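Local coordinates for phosphoenolpyruvate--protein phosphotransferase (Escherichia coli, PDB 5T12) that probably passes the phosphoryl group of phosphoenolpyruvate to the carrier protein NPr, here as the EIN-like domain of Enzyme I-Ntr, at residues 100-111 with 129-140. The protein carries 1 engineered substitution. Numbering follows the deposited sequence.
Sequences EWAVKTVIEKFA and LRALGQRLLFHL
Leu129 meets Ala111 through their CB atoms, 4.3 Å apart, where helix 126-140 begins its antiparallel run beside helix 99-115; the axes of segments 100-111 and 129-140 lie at 172° and close to 9.1 Å. Arg130 reaches across with its chain extended from CG to NE, which lays the guanidinium over Ala111: the methyl CB sits 3.8 Å from Arg130 CZ, over the centre of one face. At the edge of the same group, NH1 is 3.5 Å from Glu108 CG, whereas Glu108 OE1 stands 4.2 Å from NH1, beyond a salt bridge, with the carboxylate and guanidinium planes 70° apart. With an alanine at Arg130, the Ala111 methyl would probably lose the flat group that covers it, and Glu108 one positive charge nearby. At Gly133 the absence of a side chain lets Ile107 lie against the backbone, its CG1 3.6 Å from Gly133 CA. Ile107 is thus a knob among Leu129, Arg130, Gly133 and Leu136. Leu136 then presents CB to Val103 CG1 at 3.9 Å. Val103 holds CG1 anti to its own nitrogen (chi1 170°), which directs that methyl against Gly133, Leu136 and Leu137, while CG2 lies on the Leu140 side of the same hole. Leu137 CD2 packs on the Glu100 backbone, and Leu140 slides past the bent Glu100 chain, whose OE2, salt-bridged to Arg42, lies 3.5 Å from Leu140 CB. Val103 and Ile107 thus pack as knobs into holes in an antiparallel helix pair of the helical subdomain of the Enzyme I N-terminal domain, with helices 36-61 and 68-80 alongside.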
loop_
_atom_site.group_PDB
_atom_site.type_symbol
_atom_site.label_atom_id
_atom_site.label_comp_id
_atom_site.label_asym_id
_atom_site.label_seq_id
_atom_site.Cartn_x
_atom_site.Cartn_y
_atom_site.Cartn_z
ATOM N N GLU A 100 12.124 14.361 3.443
ATOM C CA GLU A 100 11.959 13.237 2.526
ATOM C C GLU A 100 13.277 12.507 2.296
ATOM O O GLU A 100 13.316 11.271 2.302
ATOM C CB GLU A 100 11.373 13.718 1.197
ATOM C CG GLU A 100 9.882 14.028 1.241
ATOM C CD GLU A 100 9.571 15.359 1.899
ATOM O OE1 GLU A 100 10.519 16.100 2.232
ATOM O OE2 GLU A 100 8.375 15.670 2.079
ATOM N N TRP A 101 14.367 13.250 2.087
ATOM C CA TRP A 101 15.666 12.613 1.894
ATOM C C TRP A 101 16.148 11.943 3.174
ATOM O O TRP A 101 16.787 10.885 3.124
ATOM C CB TRP A 101 16.686 13.642 1.407
ATOM C CG TRP A 101 18.077 13.099 1.267
ATOM C CD1 TRP A 101 19.124 13.300 2.118
ATOM C CD2 TRP A 101 18.571 12.262 0.213
ATOM N NE1 TRP A 101 20.240 12.644 1.658
ATOM C CE2 TRP A 101 19.926 11.999 0.490
ATOM C CE3 TRP A 101 17.998 11.710 -0.937
ATOM C CZ2 TRP A 101 20.719 11.211 -0.340
ATOM C CZ3 TRP A 101 18.786 10.931 -1.761
ATOM C CH2 TRP A 101 20.132 10.687 -1.457
ATOM N N ALA A 102 15.848 12.541 4.330
ATOM C CA ALA A 102 16.242 11.938 5.598
ATOM C C ALA A 102 15.560 10.593 5.802
ATOM O O ALA A 102 16.162 9.657 6.342
ATOM C CB ALA A 102 15.919 12.887 6.752
ATOM N N VAL A 103 14.301 10.476 5.373
ATOM C CA VAL A 103 13.608 9.194 5.455
ATOM C C VAL A 103 14.215 8.199 4.475
ATOM O O VAL A 103 14.437 7.030 4.813
ATOM C CB VAL A 103 12.100 9.388 5.211
ATOM C CG1 VAL A 103 11.406 8.044 5.058
ATOM C CG2 VAL A 103 11.479 10.178 6.350
ATOM N N LYS A 104 14.505 8.644 3.249
ATOM C CA LYS A 104 15.101 7.751 2.261
ATOM C C LYS A 104 16.477 7.275 2.706
ATOM O O LYS A 104 16.831 6.106 2.510
ATOM C CB LYS A 104 15.189 8.450 0.903
ATOM C CG LYS A 104 15.820 7.603 -0.190
ATOM C CD LYS A 104 15.791 8.311 -1.534
ATOM C CE LYS A 104 16.341 7.424 -2.638
ATOM N NZ LYS A 104 16.175 8.037 -3.984
ATOM N N THR A 105 17.263 8.162 3.318
ATOM C CA THR A 105 18.609 7.795 3.744
ATOM C C THR A 105 18.572 6.756 4.860
ATOM O O THR A 105 19.267 5.736 4.794
ATOM C CB THR A 105 19.373 9.040 4.197
ATOM O OG1 THR A 105 19.435 9.984 3.121
ATOM C CG2 THR A 105 20.786 8.672 4.625
ATOM N N VAL A 106 17.759 6.996 5.890
ATOM C CA VAL A 106 17.741 6.105 7.047
ATOM C C VAL A 106 17.161 4.746 6.674
ATOM O O VAL A 106 17.722 3.700 7.019
ATOM C CB VAL A 106 16.965 6.752 8.208
ATOM C CG1 VAL A 106 16.722 5.738 9.315
ATOM C CG2 VAL A 106 17.724 7.956 8.743
ATOM N N ILE A 107 16.033 4.739 5.960
ATOM C CA ILE A 107 15.342 3.483 5.669
ATOM C C ILE A 107 16.205 2.588 4.786
ATOM O O ILE A 107 16.356 1.389 5.049
ATOM C CB ILE A 107 13.965 3.757 5.034
ATOM C CG1 ILE A 107 12.885 3.875 6.116
ATOM C CG2 ILE A 107 13.591 2.658 4.049
ATOM C CD1 ILE A 107 12.982 5.121 6.971
ATOM N N GLU A 108 16.795 3.159 3.733
ATOM C CA GLU A 108 17.612 2.356 2.827
ATOM C C GLU A 108 18.882 1.866 3.512
ATOM O O GLU A 108 19.346 0.751 3.242
ATOM C CB GLU A 108 17.952 3.154 1.570
ATOM C CG GLU A 108 16.742 3.482 0.708
ATOM C CD GLU A 108 17.118 3.984 -0.673
ATOM O OE1 GLU A 108 16.201 4.207 -1.491
ATOM O OE2 GLU A 108 18.325 4.152 -0.942
ATOM N N LYS A 109 19.455 2.682 4.400
ATOM C CA LYS A 109 20.642 2.259 5.137
ATOM C C LYS A 109 20.349 1.039 6.001
ATOM O O LYS A 109 21.154 0.102 6.060
ATOM C CB LYS A 109 21.167 3.412 5.994
ATOM C CG LYS A 109 22.240 3.012 6.997
ATOM C CD LYS A 109 23.052 4.218 7.450
ATOM C CE LYS A 109 23.061 4.359 8.965
ATOM N NZ LYS A 109 21.725 4.742 9.500
ATOM N N PHE A 110 19.197 1.026 6.672
ATOM C CA PHE A 110 18.862 -0.097 7.538
ATOM C C PHE A 110 18.279 -1.270 6.760
ATOM O O PHE A 110 18.482 -2.425 7.151
ATOM C CB PHE A 110 17.896 0.351 8.634
ATOM C CG PHE A 110 18.558 1.125 9.738
ATOM C CD1 PHE A 110 19.385 0.483 10.645
ATOM C CD2 PHE A 110 18.358 2.489 9.867
ATOM C CE1 PHE A 110 20.000 1.187 11.662
ATOM C CE2 PHE A 110 18.971 3.199 10.885
ATOM C CZ PHE A 110 19.793 2.545 11.783
ATOM N N ALA A 111 17.561 -1.001 5.668
ATOM C CA ALA A 111 17.084 -2.091 4.823
ATOM C C ALA A 111 18.251 -2.851 4.209
ATOM O O ALA A 111 18.203 -4.081 4.077
ATOM C CB ALA A 111 16.160 -1.550 3.732
ATOM N N LEU A 129 10.857 -2.781 6.022
ATOM C CA LEU A 129 11.433 -1.479 6.338
ATOM C C LEU A 129 11.206 -0.488 5.205
ATOM O O LEU A 129 10.918 0.690 5.451
ATOM C CB LEU A 129 12.925 -1.623 6.638
ATOM C CG LEU A 129 13.322 -1.925 8.086
ATOM C CD1 LEU A 129 12.818 -0.830 9.014
ATOM C CD2 LEU A 129 12.817 -3.290 8.537
ATOM N N ARG A 130 11.328 -0.943 3.957
ATOM C CA ARG A 130 11.043 -0.065 2.827
ATOM C C ARG A 130 9.571 0.322 2.795
ATOM O O ARG A 130 9.226 1.452 2.433
ATOM C CB ARG A 130 11.454 -0.738 1.518
ATOM C CG ARG A 130 12.925 -1.111 1.453
ATOM C CD ARG A 130 13.351 -1.476 0.041
ATOM N NE ARG A 130 14.748 -1.896 -0.004
ATOM C CZ ARG A 130 15.779 -1.058 -0.062
ATOM N NH1 ARG A 130 15.572 0.251 -0.079
ATOM N NH2 ARG A 130 17.018 -1.529 -0.098
ATOM N N ALA A 131 8.688 -0.606 3.177
ATOM C CA ALA A 131 7.265 -0.291 3.247
ATOM C C ALA A 131 6.988 0.771 4.304
ATOM O O ALA A 131 6.194 1.690 4.077
ATOM C CB ALA A 131 6.461 -1.559 3.536
ATOM N N LEU A 132 7.633 0.656 5.469
ATOM C CA LEU A 132 7.486 1.683 6.497
ATOM C C LEU A 132 8.007 3.027 6.006
ATOM O O LEU A 132 7.424 4.075 6.307
ATOM C CB LEU A 132 8.211 1.261 7.775
ATOM C CG LEU A 132 7.382 0.562 8.857
ATOM C CD1 LEU A 132 6.801 -0.750 8.350
ATOM C CD2 LEU A 132 8.216 0.332 10.109
ATOM N N GLY A 133 9.107 3.017 5.251
ATOM C CA GLY A 133 9.587 4.250 4.651
ATOM C C GLY A 133 8.619 4.805 3.625
ATOM O O GLY A 133 8.396 6.016 3.560
ATOM N N GLN A 134 8.033 3.924 2.808
ATOM C CA GLN A 134 6.997 4.351 1.871
ATOM C C GLN A 134 5.829 4.999 2.601
ATOM O O GLN A 134 5.285 6.012 2.144
ATOM C CB GLN A 134 6.513 3.155 1.050
ATOM C CG GLN A 134 7.491 2.681 -0.010
ATOM C CD GLN A 134 7.263 3.352 -1.349
ATOM O OE1 GLN A 134 8.009 4.246 -1.746
ATOM N NE2 GLN A 134 6.225 2.920 -2.056
ATOM N N ARG A 135 5.435 4.434 3.745
ATOM C CA ARG A 135 4.327 5.001 4.506
ATOM C C ARG A 135 4.717 6.330 5.140
ATOM O O ARG A 135 3.887 7.242 5.241
ATOM C CB ARG A 135 3.864 4.009 5.572
ATOM C CG ARG A 135 2.455 4.261 6.080
ATOM C CD ARG A 135 1.448 4.142 4.951
ATOM N NE ARG A 135 0.106 4.542 5.360
ATOM C CZ ARG A 135 -0.922 4.668 4.526
ATOM N NH1 ARG A 135 -0.763 4.426 3.232
ATOM N NH2 ARG A 135 -2.108 5.039 4.986
ATOM N N LEU A 136 5.972 6.457 5.574
ATOM C CA LEU A 136 6.455 7.730 6.102
ATOM C C LEU A 136 6.369 8.824 5.045
ATOM O O LEU A 136 5.916 9.941 5.323
ATOM C CB LEU A 136 7.891 7.576 6.608
ATOM C CG LEU A 136 8.097 7.543 8.124
ATOM C CD1 LEU A 136 7.055 6.661 8.786
ATOM C CD2 LEU A 136 9.499 7.060 8.462
ATOM N N LEU A 137 6.800 8.517 3.818
ATOM C CA LEU A 137 6.685 9.476 2.725
ATOM C C LEU A 137 5.229 9.763 2.385
ATOM O O LEU A 137 4.906 10.862 1.917
ATOM C CB LEU A 137 7.425 8.957 1.492
ATOM C CG LEU A 137 8.932 8.735 1.631
ATOM C CD1 LEU A 137 9.506 8.146 0.351
ATOM C CD2 LEU A 137 9.627 10.038 1.984
ATOM N N PHE A 138 4.341 8.794 2.614
ATOM C CA PHE A 138 2.925 8.995 2.326
ATOM C C PHE A 138 2.340 10.117 3.174
ATOM O O PHE A 138 1.549 10.930 2.682
ATOM C CB PHE A 138 2.156 7.692 2.554
ATOM C CG PHE A 138 0.683 7.802 2.290
ATOM C CD1 PHE A 138 0.195 7.742 0.997
ATOM C CD2 PHE A 138 -0.216 7.956 3.334
ATOM C CE1 PHE A 138 -1.158 7.839 0.744
ATOM C CE2 PHE A 138 -1.575 8.055 3.088
ATOM C CZ PHE A 138 -2.047 7.996 1.790
ATOM N N HIS A 139 2.718 10.179 4.452
ATOM C CA HIS A 139 2.185 11.202 5.342
ATOM C C HIS A 139 2.887 12.545 5.188
ATOM O O HIS A 139 2.358 13.559 5.656
ATOM C CB HIS A 139 2.274 10.733 6.795
ATOM C CG HIS A 139 1.443 9.523 7.089
ATOM N ND1 HIS A 139 1.991 8.280 7.322
ATOM C CD2 HIS A 139 0.101 9.365 7.181
ATOM C CE1 HIS A 139 1.024 7.410 7.549
ATOM N NE2 HIS A 139 -0.132 8.043 7.469
ATOM N N LEU A 140 4.060 12.576 4.553
ATOM C CA LEU A 140 4.715 13.851 4.287
ATOM C C LEU A 140 4.031 14.607 3.155
ATOM O O LEU A 140 4.064 15.841 3.124
ATOM C CB LEU A 140 6.192 13.626 3.958
ATOM C CG LEU A 140 7.084 13.133 5.098
ATOM C CD1 LEU A 140 8.488 12.842 4.592
ATOM C CD2 LEU A 140 7.120 14.152 6.225
#